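Local structure of transcriptional regulator, SorC family (Enterococcus faecalis, 2O0M) at residues 135-140 against 326-331; 215-220 against 288-293; 249-254 against 258-263. The protein probably regulates transcription as a DNA-binding protein of the SorC family, its sugar-binding domain sensing a carbohydrate or sugar phosphate. All coordinates share one frame; numbering follows the deposited sequence.

Contact 1 of 3, residues 135-140 against 326-331; sequences LNLLLP and QTWLIT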
ATOM      1  N   LEU A 135      -3.559  -7.750  11.372  1.00 13.50           N
ATOM      2  CA  LEU A 135      -3.744  -8.926  10.521  1.00 13.97           C
ATOM      3  C   LEU A 135      -3.986 -10.204  11.333  1.00 14.41           C
ATOM      4  O   LEU A 135      -4.704 -11.085  10.881  1.00 14.50           O
ATOM      5  CB  LEU A 135      -2.563  -9.110   9.568  1.00 13.26           C
ATOM      6  CG  LEU A 135      -2.341  -7.963   8.561  1.00 13.44           C
ATOM      7  CD1 LEU A 135      -1.209  -8.314   7.657  1.00 13.18           C
ATOM      8  CD2 LEU A 135      -3.595  -7.636   7.748  1.00 13.38           C
ATOM      9  N   ASN A 136      -3.410 -10.311  12.524  1.00 15.46           N
ATOM     10  CA  ASN A 136      -3.674 -11.483  13.353  1.00 16.12           C
ATOM     11  C   ASN A 136      -5.152 -11.552  13.715  1.00 16.61           C
ATOM     12  O   ASN A 136      -5.765 -12.624  13.704  1.00 17.33           O
ATOM     13  CB  ASN A 136      -2.837 -11.427  14.624  1.00 16.06           C
ATOM     14  CG  ASN A 136      -3.065 -12.626  15.518  1.00 16.88           C
ATOM     15  OD1 ASN A 136      -3.134 -13.754  15.043  1.00 18.39           O
ATOM     16  ND2 ASN A 136      -3.194 -12.386  16.816  1.00 20.71           N
ATOM     17  N   LEU A 137      -5.717 -10.395  14.039  1.00 17.35           N
ATOM     18  CA  LEU A 137      -7.147 -10.289  14.346  1.00 17.70           C
ATOM     19  C   LEU A 137      -8.028 -10.516  13.114  1.00 17.39           C
ATOM     20  O   LEU A 137      -9.031 -11.222  13.187  1.00 17.88           O
ATOM     21  CB  LEU A 137      -7.461  -8.910  14.940  1.00 18.18           C
ATOM     22  CG  LEU A 137      -8.936  -8.512  15.101  1.00 19.58           C
ATOM     23  CD1 LEU A 137      -9.560  -9.295  16.240  1.00 22.06           C
ATOM     24  CD2 LEU A 137      -9.107  -7.019  15.355  1.00 20.30           C
ATOM     25  N   LEU A 138      -7.662  -9.886  12.000  1.00 16.76           N
ATOM     26  CA  LEU A 138      -8.509  -9.838  10.805  1.00 16.26           C
ATOM     27  C   LEU A 138      -8.469 -11.115   9.955  1.00 15.83           C
ATOM     28  O   LEU A 138      -9.502 -11.585   9.489  1.00 16.24           O
ATOM     29  CB  LEU A 138      -8.148  -8.628   9.914  1.00 16.49           C
ATOM     30  CG  LEU A 138      -8.524  -7.212  10.368  1.00 15.94           C
ATOM     31  CD1 LEU A 138      -8.110  -6.184   9.326  1.00 16.07           C
ATOM     32  CD2 LEU A 138     -10.022  -7.069  10.671  1.00 18.07           C
ATOM     33  N   LEU A 139      -7.277 -11.669   9.736  1.00 15.36           N
ATOM     34  CA  LEU A 139      -7.131 -12.772   8.781  1.00 15.28           C
ATOM     35  C   LEU A 139      -7.681 -14.094   9.346  1.00 15.38           C
ATOM     36  O   LEU A 139      -7.234 -14.561  10.396  1.00 15.44           O
ATOM     37  CB  LEU A 139      -5.669 -12.942   8.367  1.00 14.84           C
ATOM     38  CG  LEU A 139      -5.044 -11.767   7.605  1.00 13.43           C
ATOM     39  CD1 LEU A 139      -3.598 -12.112   7.337  1.00 14.45           C
ATOM     40  CD2 LEU A 139      -5.780 -11.469   6.300  1.00 15.12           C
ATOM     41  N   PRO A 140      -8.669 -14.682   8.658  1.00 15.64           N
ATOM     42  CA  PRO A 140      -9.200 -15.967   9.111  1.00 16.02           C
ATOM     43  C   PRO A 140      -8.297 -17.155   8.840  1.00 16.53           C
ATOM     44  O   PRO A 140      -7.328 -17.065   8.086  1.00 16.03           O
ATOM     45  CB  PRO A 140     -10.477 -16.140   8.276  1.00 16.10           C
ATOM     46  CG  PRO A 140     -10.718 -14.864   7.621  1.00 16.59           C
ATOM     47  CD  PRO A 140      -9.394 -14.199   7.471  1.00 16.03           C
ATOM     48  N   GLN A 326     -14.380   0.156   4.403  1.00 14.40           N
ATOM     49  CA  GLN A 326     -13.873  -0.855   5.336  1.00 14.03           C
ATOM     50  C   GLN A 326     -12.390  -0.674   5.683  1.00 13.69           C
ATOM     51  O   GLN A 326     -11.867  -1.423   6.501  1.00 13.33           O
ATOM     52  CB  GLN A 326     -14.088  -2.275   4.803  1.00 14.52           C
ATOM     53  CG  GLN A 326     -13.239  -2.668   3.587  1.00 14.67           C
ATOM     54  CD  GLN A 326     -13.926  -2.396   2.269  1.00 16.00           C
ATOM     55  OE1 GLN A 326     -14.703  -1.447   2.151  1.00 17.37           O
ATOM     56  NE2 GLN A 326     -13.649  -3.228   1.261  1.00 13.99           N
ATOM     57  N   THR A 327     -11.735   0.306   5.064  1.00 13.43           N
ATOM     58  CA  THR A 327     -10.295   0.550   5.262  1.00 13.65           C
ATOM     59  C   THR A 327      -9.963   0.754   6.753  1.00 13.70           C
ATOM     60  O   THR A 327     -10.692   1.435   7.472  1.00 14.58           O
ATOM     61  CB  THR A 327      -9.804   1.777   4.446  1.00 13.76           C
ATOM     62  OG1 THR A 327      -9.993   1.536   3.039  1.00 12.77           O
ATOM     63  CG2 THR A 327      -8.323   2.071   4.689  1.00 14.22           C
ATOM     64  N   TRP A 328      -8.881   0.125   7.202  1.00 13.13           N
ATOM     65  CA  TRP A 328      -8.256   0.444   8.483  1.00 13.58           C
ATOM     66  C   TRP A 328      -7.081   1.358   8.151  1.00 13.17           C
ATOM     67  O   TRP A 328      -6.250   1.014   7.307  1.00 12.48           O
ATOM     68  CB  TRP A 328      -7.716  -0.813   9.169  1.00 15.51           C
ATOM     69  CG  TRP A 328      -8.735  -1.716   9.778  1.00 17.81           C
ATOM     70  CD1 TRP A 328      -9.841  -2.231   9.173  1.00 20.53           C
ATOM     71  CD2 TRP A 328      -8.704  -2.272  11.097  1.00 20.04           C
ATOM     72  NE1 TRP A 328     -10.527  -3.046  10.053  1.00 21.13           N
ATOM     73  CE2 TRP A 328      -9.845  -3.084  11.238  1.00 20.18           C
ATOM     74  CE3 TRP A 328      -7.833  -2.141  12.182  1.00 20.59           C
ATOM     75  CZ2 TRP A 328     -10.131  -3.771  12.410  1.00 19.78           C
ATOM     76  CZ3 TRP A 328      -8.124  -2.832  13.353  1.00 19.95           C
ATOM     77  CH2 TRP A 328      -9.262  -3.630  13.452  1.00 19.99           C
ATOM     78  N   LEU A 329      -7.000   2.510   8.811  1.00 12.26           N
ATOM     79  CA  LEU A 329      -5.876   3.423   8.611  1.00 12.23           C
ATOM     80  C   LEU A 329      -4.957   3.345   9.822  1.00 11.46           C
ATOM     81  O   LEU A 329      -5.372   3.663  10.937  1.00 12.41           O
ATOM     82  CB  LEU A 329      -6.351   4.862   8.409  1.00 11.97           C
ATOM     83  CG  LEU A 329      -5.255   5.936   8.346  1.00 13.02           C
ATOM     84  CD1 LEU A 329      -4.318   5.713   7.166  1.00 13.23           C
ATOM     85  CD2 LEU A 329      -5.861   7.323   8.282  1.00 13.24           C
ATOM     86  N   ILE A 330      -3.724   2.905   9.595  1.00 10.98           N
ATOM     87  CA  ILE A 330      -2.674   2.941  10.621  1.00 11.15           C
ATOM     88  C   ILE A 330      -1.850   4.191  10.357  1.00 10.44           C
ATOM     89  O   ILE A 330      -1.293   4.364   9.274  1.00 11.08           O
ATOM     90  CB  ILE A 330      -1.754   1.715  10.575  1.00 11.24           C
ATOM     91  CG1 ILE A 330      -2.586   0.445  10.780  1.00 11.71           C
ATOM     92  CG2 ILE A 330      -0.644   1.853  11.625  1.00 11.29           C
ATOM     93  CD1 ILE A 330      -1.843  -0.840  10.583  1.00 11.53           C
ATOM     94  N   THR A 331      -1.782   5.067  11.348  1.00 10.99           N
ATOM     95  CA  THR A 331      -1.118   6.343  11.181  1.00 10.44           C
ATOM     96  C   THR A 331      -0.480   6.759  12.507  1.00 10.47           C
ATOM     97  O   THR A 331      -0.431   5.976  13.463  1.00 11.20           O
ATOM     98  CB  THR A 331      -2.131   7.396  10.658  1.00 10.99           C
ATOM     99  OG1 THR A 331      -1.447   8.582  10.224  1.00 10.64           O
ATOM    100  CG2 THR A 331      -3.211   7.729  11.690  1.00 11.42           C
TER
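Leu138 and Trp328 meet because each carries its CG beside its own backbone N and anti to its carbonyl carbon, which sends the leucine fork and the indole toward each other from helix and strand. In Leu137, one residue earlier on the helix, CG lies anti to the backbone N (chi1 170°), which carries CD2 to the benzo end of the same indole. The two methyls of Leu138 share the indole between them. CD1 lies over one face, 4.1 Å from the centroid of the five-membered ring and only 14° off its normal, a CH-pi contact. CD2 reaches the six-membered part, 3.7 Å from Trp328 CZ2. Leu137 crosses the ring system at about a right angle and brings its CD2 obliquely to within 3.9 Å of Trp328 CH2. Contact between the segments is thus entirely apolar, and Trp328 and Leu138 together bridge the 10.5 Å between Leu138 CA and Trp328 CA. Leu137 is largely solvent-exposed, whereas Trp328 is buried. The contact packs the last turn of helix 122-138 against strand 328-332, in the parallel part of a Rossmann-like sheet. Strand 328-332 runs parallel between 109-113 and 302-306; Trp328 also touches Arg109, Ile111 and Thr134, while Leu138 leans on Tyr302 of strand 302-306.

Contact 2 of 3, residues 215-220 against 288-293; sequences ETYNSL and PRIGLQ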
ATOM      1  N   GLU A 215       7.065  -4.740 -25.555  1.00 29.81           N
ATOM      2  CA  GLU A 215       7.490  -6.068 -25.992  1.00 29.97           C
ATOM      3  C   GLU A 215       7.522  -7.032 -24.804  1.00 29.09           C
ATOM      4  O   GLU A 215       7.010  -8.147 -24.871  1.00 28.79           O
ATOM      5  CB  GLU A 215       8.902  -6.004 -26.586  1.00 30.26           C
ATOM      6  CG  GLU A 215       9.147  -4.974 -27.692  1.00 31.85           C
ATOM      7  CD  GLU A 215      10.611  -4.505 -27.744  1.00 32.60           C
ATOM      8  OE1 GLU A 215      11.519  -5.254 -27.291  1.00 35.71           O
ATOM      9  OE2 GLU A 215      10.852  -3.379 -28.234  1.00 35.12           O
ATOM     10  N   THR A 216       8.156  -6.587 -23.726  1.00 28.49           N
ATOM     11  CA  THR A 216       8.303  -7.394 -22.509  1.00 28.17           C
ATOM     12  C   THR A 216       6.929  -7.702 -21.902  1.00 27.87           C
ATOM     13  O   THR A 216       6.645  -8.837 -21.494  1.00 27.95           O
ATOM     14  CB  THR A 216       9.219  -6.670 -21.488  1.00 28.09           C
ATOM     15  OG1 THR A 216      10.531  -6.504 -22.055  1.00 25.84           O
ATOM     16  CG2 THR A 216       9.333  -7.458 -20.169  1.00 27.96           C
ATOM     17  N   TYR A 217       6.071  -6.692 -21.885  1.00 27.50           N
ATOM     18  CA  TYR A 217       4.714  -6.825 -21.354  1.00 27.17           C
ATOM     19  C   TYR A 217       3.853  -7.885 -22.057  1.00 26.47           C
ATOM     20  O   TYR A 217       3.307  -8.778 -21.399  1.00 26.01           O
ATOM     21  CB  TYR A 217       4.017  -5.474 -21.396  1.00 28.10           C
ATOM     22  CG  TYR A 217       2.626  -5.495 -20.817  1.00 28.50           C
ATOM     23  CD1 TYR A 217       1.522  -5.177 -21.599  1.00 29.41           C
ATOM     24  CD2 TYR A 217       2.414  -5.841 -19.485  1.00 29.57           C
ATOM     25  CE1 TYR A 217       0.241  -5.192 -21.067  1.00 29.55           C
ATOM     26  CE2 TYR A 217       1.139  -5.866 -18.944  1.00 29.64           C
ATOM     27  CZ  TYR A 217       0.059  -5.532 -19.737  1.00 29.79           C
ATOM     28  OH  TYR A 217      -1.208  -5.559 -19.200  1.00 30.21           O
ATOM     29  N   ASN A 218       3.723  -7.779 -23.384  1.00 25.39           N
ATOM     30  CA  ASN A 218       2.964  -8.759 -24.171  1.00 24.79           C
ATOM     31  C   ASN A 218       3.456 -10.173 -23.992  1.00 24.45           C
ATOM     32  O   ASN A 218       2.663 -11.115 -23.934  1.00 23.82           O
ATOM     33  CB  ASN A 218       3.054  -8.441 -25.664  1.00 24.52           C
ATOM     34  CG  ASN A 218       2.123  -7.344 -26.080  1.00 23.76           C
ATOM     35  OD1 ASN A 218       1.345  -6.825 -25.279  1.00 22.35           O
ATOM     36  ND2 ASN A 218       2.185  -6.990 -27.355  1.00 21.30           N
ATOM     37  N   SER A 219       4.778 -10.310 -23.930  1.00 23.97           N
ATOM     38  CA  SER A 219       5.406 -11.609 -23.823  1.00 23.99           C
ATOM     39  C   SER A 219       5.087 -12.237 -22.478  1.00 23.19           C
ATOM     40  O   SER A 219       4.683 -13.400 -22.397  1.00 23.06           O
ATOM     41  CB  SER A 219       6.921 -11.474 -23.988  1.00 23.86           C
ATOM     42  OG  SER A 219       7.228 -10.713 -25.143  1.00 26.07           O
ATOM     43  N   LEU A 220       5.281 -11.454 -21.425  1.00 23.34           N
ATOM     44  CA  LEU A 220       5.054 -11.926 -20.056  1.00 23.14           C
ATOM     45  C   LEU A 220       3.591 -12.285 -19.794  1.00 23.31           C
ATOM     46  O   LEU A 220       3.303 -13.216 -19.050  1.00 23.21           O
ATOM     47  CB  LEU A 220       5.555 -10.895 -19.039  1.00 23.05           C
ATOM     48  CG  LEU A 220       7.082 -10.745 -18.915  1.00 22.53           C
ATOM     49  CD1 LEU A 220       7.442  -9.649 -17.930  1.00 23.32           C
ATOM     50  CD2 LEU A 220       7.743 -12.059 -18.511  1.00 21.51           C
ATOM     51  N   PRO A 288       0.039   2.579 -16.584  1.00 16.03           N
ATOM     52  CA  PRO A 288      -0.514   1.331 -17.116  1.00 16.07           C
ATOM     53  C   PRO A 288      -0.606   0.233 -16.051  1.00 15.99           C
ATOM     54  O   PRO A 288       0.317   0.049 -15.259  1.00 15.57           O
ATOM     55  CB  PRO A 288       0.464   0.971 -18.242  1.00 16.37           C
ATOM     56  CG  PRO A 288       1.032   2.288 -18.663  1.00 16.31           C
ATOM     57  CD  PRO A 288       1.215   3.020 -17.357  1.00 16.31           C
ATOM     58  N   ARG A 289      -1.738  -0.464 -16.022  1.00 15.87           N
ATOM     59  CA  ARG A 289      -2.052  -1.365 -14.915  1.00 16.21           C
ATOM     60  C   ARG A 289      -1.511  -2.761 -15.159  1.00 15.95           C
ATOM     61  O   ARG A 289      -1.744  -3.356 -16.217  1.00 16.29           O
ATOM     62  CB  ARG A 289      -3.559  -1.460 -14.686  1.00 16.16           C
ATOM     63  CG  ARG A 289      -3.948  -2.514 -13.661  1.00 16.11           C
ATOM     64  CD  ARG A 289      -5.430  -2.467 -13.354  1.00 17.98           C
ATOM     65  NE  ARG A 289      -6.240  -2.889 -14.506  1.00 19.40           N
ATOM     66  CZ  ARG A 289      -6.592  -4.149 -14.766  1.00 21.45           C
ATOM     67  NH1 ARG A 289      -6.218  -5.144 -13.970  1.00 21.09           N
ATOM     68  NH2 ARG A 289      -7.341  -4.421 -15.833  1.00 22.54           N
ATOM     69  N   ILE A 290      -0.794  -3.273 -14.165  1.00 15.59           N
ATOM     70  CA  ILE A 290      -0.397  -4.666 -14.119  1.00 15.83           C
ATOM     71  C   ILE A 290      -0.732  -5.140 -12.716  1.00 15.75           C
ATOM     72  O   ILE A 290       0.042  -4.916 -11.801  1.00 16.10           O
ATOM     73  CB  ILE A 290       1.099  -4.859 -14.379  1.00 15.76           C
ATOM     74  CG1 ILE A 290       1.525  -4.117 -15.651  1.00 16.23           C
ATOM     75  CG2 ILE A 290       1.424  -6.355 -14.452  1.00 16.48           C
ATOM     76  CD1 ILE A 290       3.014  -4.102 -15.895  1.00 16.71           C
ATOM     77  N   GLY A 291      -1.899  -5.750 -12.549  1.00 15.83           N
ATOM     78  CA  GLY A 291      -2.357  -6.193 -11.226  1.00 16.22           C
ATOM     79  C   GLY A 291      -3.653  -5.510 -10.796  1.00 16.59           C
ATOM     80  O   GLY A 291      -4.549  -5.281 -11.601  1.00 15.88           O
ATOM     81  N   LEU A 292      -3.738  -5.160  -9.521  1.00 17.06           N
ATOM     82  CA  LEU A 292      -4.996  -4.736  -8.909  1.00 18.20           C
ATOM     83  C   LEU A 292      -5.650  -3.530  -9.569  1.00 17.79           C
ATOM     84  O   LEU A 292      -4.986  -2.544  -9.860  1.00 16.26           O
ATOM     85  CB  LEU A 292      -4.751  -4.399  -7.431  1.00 18.35           C
ATOM     86  CG  LEU A 292      -5.938  -3.749  -6.719  1.00 19.48           C
ATOM     87  CD1 LEU A 292      -6.865  -4.811  -6.132  1.00 22.66           C
ATOM     88  CD2 LEU A 292      -5.479  -2.776  -5.652  1.00 21.25           C
ATOM     89  N   GLN A 293      -6.965  -3.606  -9.773  1.00 18.23           N
ATOM     90  CA  GLN A 293      -7.765  -2.437 -10.142  1.00 19.42           C
ATOM     91  C   GLN A 293      -8.296  -1.701  -8.912  1.00 18.84           C
ATOM     92  O   GLN A 293      -8.808  -2.325  -7.990  1.00 18.25           O
ATOM     93  CB  GLN A 293      -8.967  -2.858 -10.971  1.00 20.05           C
ATOM     94  CG  GLN A 293      -8.634  -3.553 -12.247  1.00 22.10           C
ATOM     95  CD  GLN A 293      -9.878  -3.879 -13.061  1.00 22.36           C
ATOM     96  OE1 GLN A 293     -10.666  -2.990 -13.389  1.00 26.94           O
ATOM     97  NE2 GLN A 293     -10.058  -5.153 -13.391  1.00 26.94           N
TER
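Apolar contact between Tyr217 and Ile290 joins helix 214-221 to the loop that follows strand 283-286, a helix-to-loop packing contact at the domain's periphery. The two side chains slide past each other in opposite directions, and the CD2-CE2 side of the ring lies along Ile290 CG1 and CD1. Tyr217 CE2 is 3.7 Å from Ile290 CG1, which approaches the ring obliquely, and Ile290 CD1 stands 4.0 Å from Tyr217 CD2. With CG anti to its backbone N (chi1 -178°), the tyrosine stretches from the helix to a loop whose nearest CA, that of Ile290, is 9.1 Å from Tyr217 CA. One polar approach crosses the interface, too long for a hydrogen bond: Tyr217 OH is 3.7 Å from Arg289 O. Side-chain hydrogen bonds also brace each segment internally. Arg289 NH1 donates to Gly291 O over 2.9 Å, in the guanidinium plane and at an N-H...O angle of 159°, while Gln293 CG lies over one guanidinium face, off toward its rim. The bond spans the bend at Gly291, whose positive phi (118°) would jam a CB against the preceding carbonyl O and calls for glycine. On the helix, Ser219 OG gives Glu215 O a second bond of 2.6 Å, from the carbonyl face opposite to Ser219 N. Ile290 is buried against Val208 of a loop and Leu230 of helix 224-234, and the loop's backbone pairs with Ala176 and Gly178, just beyond strand 169-175.

Contact 3 of 3, residues 249-254 against 258-263; sequences MAARRK and DEMVML. With PO4 (phosphate ion), chain B.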
HETATM    1  N   MSE A 249       6.742  10.735  -5.359  1.00 14.00           N
HETATM    2  CA  MSE A 249       6.628   9.399  -5.959  1.00 14.39           C
HETATM    3  C   MSE A 249       7.029   9.414  -7.416  1.00 13.21           C
HETATM    4  O   MSE A 249       7.767   8.551  -7.865  1.00 12.82           O
HETATM    5  CB  MSE A 249       5.192   8.834  -5.881  1.00 15.21           C
HETATM    6  CG  MSE A 249       4.692   8.448  -4.523  1.00 17.53           C
HETATM    7 SE   MSE A 249       5.733   7.077  -3.607  1.00 25.61          SE
HETATM    8  CE  MSE A 249       6.469   6.298  -4.928  1.00 23.06           C
ATOM      9  N   ALA A 250       6.542  10.402  -8.159  1.00 12.56           N
ATOM     10  CA  ALA A 250       6.837  10.494  -9.581  1.00 12.56           C
ATOM     11  C   ALA A 250       8.337  10.629  -9.851  1.00 12.16           C
ATOM     12  O   ALA A 250       8.871  10.005 -10.767  1.00 12.45           O
ATOM     13  CB  ALA A 250       6.067  11.659 -10.209  1.00 12.74           C
ATOM     14  N   ALA A 251       9.018  11.436  -9.043  1.00 11.33           N
ATOM     15  CA  ALA A 251      10.461  11.598  -9.174  1.00 11.75           C
ATOM     16  C   ALA A 251      11.219  10.336  -8.761  1.00 11.52           C
ATOM     17  O   ALA A 251      12.138   9.891  -9.462  1.00 11.54           O
ATOM     18  CB  ALA A 251      10.926  12.773  -8.340  1.00 12.30           C
ATOM     19  N   ARG A 252      10.842   9.759  -7.624  1.00 11.22           N
ATOM     20  CA  ARG A 252      11.555   8.584  -7.124  1.00 10.75           C
ATOM     21  C   ARG A 252      11.467   7.412  -8.100  1.00 10.51           C
ATOM     22  O   ARG A 252      12.448   6.674  -8.300  1.00 10.22           O
ATOM     23  CB  ARG A 252      11.030   8.147  -5.759  1.00 10.62           C
ATOM     24  CG  ARG A 252      11.891   7.090  -5.130  1.00 11.42           C
ATOM     25  CD  ARG A 252      11.491   6.848  -3.695  1.00 10.57           C
ATOM     26  NE  ARG A 252      10.274   6.051  -3.601  1.00 10.61           N
ATOM     27  CZ  ARG A 252       9.521   5.963  -2.509  1.00 10.20           C
ATOM     28  NH1 ARG A 252       9.832   6.644  -1.395  1.00 11.06           N
ATOM     29  NH2 ARG A 252       8.451   5.192  -2.520  1.00 11.75           N
ATOM     30  N   ARG A 253      10.276   7.242  -8.668  1.00 10.03           N
ATOM     31  CA  ARG A 253       9.988   6.170  -9.634  1.00 10.25           C
ATOM     32  C   ARG A 253      10.470   6.468 -11.051  1.00 10.55           C
ATOM     33  O   ARG A 253      10.230   5.681 -11.971  1.00  9.85           O
ATOM     34  CB  ARG A 253       8.485   5.889  -9.652  1.00 10.07           C
ATOM     35  CG  ARG A 253       7.973   5.282  -8.334  1.00  9.83           C
ATOM     36  CD  ARG A 253       6.460   5.229  -8.349  1.00  9.84           C
ATOM     37  NE  ARG A 253       5.871   4.622  -7.151  1.00  8.84           N
ATOM     38  CZ  ARG A 253       4.558   4.480  -6.989  1.00  8.81           C
ATOM     39  NH1 ARG A 253       3.733   4.899  -7.945  1.00 10.63           N
ATOM     40  NH2 ARG A 253       4.075   3.917  -5.885  1.00 11.07           N
ATOM     41  N   LYS A 254      11.142   7.602 -11.225  1.00 11.05           N
ATOM     42  CA  LYS A 254      11.730   7.982 -12.512  1.00 12.11           C
ATOM     43  C   LYS A 254      10.690   7.979 -13.637  1.00 12.01           C
ATOM     44  O   LYS A 254      10.913   7.432 -14.735  1.00 11.56           O
ATOM     45  CB  LYS A 254      12.934   7.089 -12.839  1.00 12.53           C
ATOM     46  CG  LYS A 254      13.986   7.103 -11.741  1.00 14.11           C
ATOM     47  CD  LYS A 254      15.255   6.365 -12.129  1.00 15.76           C
ATOM     48  CE  LYS A 254      16.242   6.336 -10.971  1.00 18.77           C
ATOM     49  NZ  LYS A 254      16.610   7.696 -10.466  1.00 23.07           N
ATOM     50  N   ASP A 258       7.380  14.107 -19.477  1.00 11.77           N
ATOM     51  CA  ASP A 258       6.022  14.498 -19.814  1.00 12.56           C
ATOM     52  C   ASP A 258       5.051  14.193 -18.665  1.00 13.04           C
ATOM     53  O   ASP A 258       4.169  14.992 -18.366  1.00 12.68           O
ATOM     54  CB  ASP A 258       5.552  13.789 -21.092  1.00 12.37           C
ATOM     55  CG  ASP A 258       6.204  14.332 -22.359  1.00 12.82           C
ATOM     56  OD1 ASP A 258       6.761  15.456 -22.363  1.00 12.54           O
ATOM     57  OD2 ASP A 258       6.164  13.626 -23.382  1.00 11.18           O
ATOM     58  N   GLU A 259       5.204  13.033 -18.033  1.00 13.24           N
ATOM     59  CA  GLU A 259       4.311  12.655 -16.935  1.00 13.91           C
ATOM     60  C   GLU A 259       4.504  13.552 -15.718  1.00 14.20           C
ATOM     61  O   GLU A 259       3.533  13.954 -15.080  1.00 13.71           O
ATOM     62  CB  GLU A 259       4.512  11.188 -16.539  1.00 13.93           C
ATOM     63  CG  GLU A 259       3.965  10.206 -17.573  1.00 13.79           C
ATOM     64  CD  GLU A 259       4.324   8.750 -17.276  1.00 14.62           C
ATOM     65  OE1 GLU A 259       5.515   8.452 -17.040  1.00 16.58           O
ATOM     66  OE2 GLU A 259       3.414   7.897 -17.290  1.00 15.31           O
HETATM   67  N   MSE A 260       5.757  13.866 -15.403  1.00 14.48           N
HETATM   68  CA  MSE A 260       6.056  14.737 -14.268  1.00 15.31           C
HETATM   69  C   MSE A 260       5.400  16.105 -14.466  1.00 15.75           C
HETATM   70  O   MSE A 260       4.761  16.637 -13.561  1.00 15.82           O
HETATM   71  CB  MSE A 260       7.560  14.913 -14.117  1.00 15.69           C
HETATM   72  CG  MSE A 260       7.951  15.944 -13.111  1.00 17.41           C
HETATM   73 SE   MSE A 260       7.098  15.685 -11.356  1.00 26.71          SE
HETATM   74  CE  MSE A 260       8.452  14.521 -10.690  1.00 18.72           C
ATOM     75  N   VAL A 261       5.574  16.672 -15.654  1.00 16.64           N
ATOM     76  CA  VAL A 261       5.001  17.982 -15.945  1.00 17.28           C
ATOM     77  C   VAL A 261       3.472  17.930 -15.878  1.00 18.11           C
ATOM     78  O   VAL A 261       2.852  18.834 -15.325  1.00 17.68           O
ATOM     79  CB  VAL A 261       5.465  18.511 -17.310  1.00 17.29           C
ATOM     80  CG1 VAL A 261       4.681  19.774 -17.693  1.00 17.75           C
ATOM     81  CG2 VAL A 261       6.953  18.800 -17.264  1.00 15.61           C
HETATM   82  N   MSE A 262       2.888  16.864 -16.428  1.00 19.41           N
HETATM   83  CA  MSE A 262       1.431  16.655 -16.413  1.00 20.78           C
HETATM   84  C   MSE A 262       0.925  16.564 -14.952  1.00 19.80           C
HETATM   85  O   MSE A 262      -0.076  17.180 -14.589  1.00 19.09           O
HETATM   86  CB  MSE A 262       1.060  15.413 -17.266  1.00 20.73           C
HETATM   87  CG  MSE A 262      -0.424  15.262 -17.683  1.00 22.43           C
HETATM   88 SE   MSE A 262      -0.863  13.891 -19.131  1.00 31.78          SE
HETATM   89  CE  MSE A 262       0.664  12.723 -18.999  1.00 30.27           C
ATOM     90  N   LEU A 263       1.632  15.832 -14.100  1.00 19.30           N
ATOM     91  CA  LEU A 263       1.203  15.684 -12.702  1.00 20.15           C
ATOM     92  C   LEU A 263       1.230  16.998 -11.925  1.00 20.80           C
ATOM     93  O   LEU A 263       0.350  17.263 -11.107  1.00 21.04           O
ATOM     94  CB  LEU A 263       2.063  14.638 -11.985  1.00 19.00           C
ATOM     95  CG  LEU A 263       1.765  13.187 -12.368  1.00 17.06           C
ATOM     96  CD1 LEU A 263       2.818  12.284 -11.785  1.00 14.75           C
ATOM     97  CD2 LEU A 263       0.373  12.742 -11.925  1.00 15.38           C
TER
HETATM   98  P   PO4 B 401       6.670   6.071   0.901  1.00 17.36           P
HETATM   99  O1  PO4 B 401       5.947   7.366   0.968  1.00 19.86           O
HETATM  100  O2  PO4 B 401       6.405   5.205   2.075  1.00 17.99           O
HETATM  101  O3  PO4 B 401       6.373   5.399  -0.403  1.00 22.36           O
HETATM  102  O4  PO4 B 401       8.141   6.350   0.833  1.00 21.83           O
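Ala250 and Met260 meet inside a helical hairpin in which helix 246-252 ends in a Schellman motif at Lys254, followed by a short turn into helix 257-265. The tight part is small and apolar. Ala250 CB sits between two side chains of the second helix, 3.7 Å from Leu263 CD1 and 3.8 Å from CE of Met260, a selenomethionine. Met260 has its CG anti to the backbone N (chi1 171°) and bends at the next two torsions, curling CE onto the first helix, 3.5 Å from Ala251 N. The small alanine lets the backbones come close, with Ala250 CA 6.4 Å from Met260 CA. Leu247 of helix 246-252 also touches Met260 and Leu263. Toward solvent the contact thins to exposed Ala251, whose CB meets only that methyl across the contact. The far side of the first helix carries the arginines: Glu182 forms salt bridges with Arg252 and Arg253, and Arg252 also grips a phosphate ion, probably from the crystallisation liquor, to which Lys312 and Thr153 bond as well. The guanidinium presents its edge to the ion, with Arg252 NH2 3.0 Å from phosphate O3 and Arg252 NH1 2.8 Å from phosphate O4, the latter almost straight at 176°.

Overall arrangement
All three contacts lie within the putative sugar-binding domain and are nested along the chain: contact 3 inside the loop closed by contact 2, and contact 2 inside that closed by contact 1. Contact 1 lies on the opposite side of the chain's centre from the other two, its centre about 29 Å from that of contact 2 and about 31 Å from that of contact 3. Contacts 2 and 3 do not touch, but their centres are about 20 Å and their nearest atoms about 5 Å apart. The phosphate is held beside contact 3 by Arg252, on the face of helix 246-252 turned away from helix 257-265; it may mark where a sugar effector's phosphate would bind, as in related regulators.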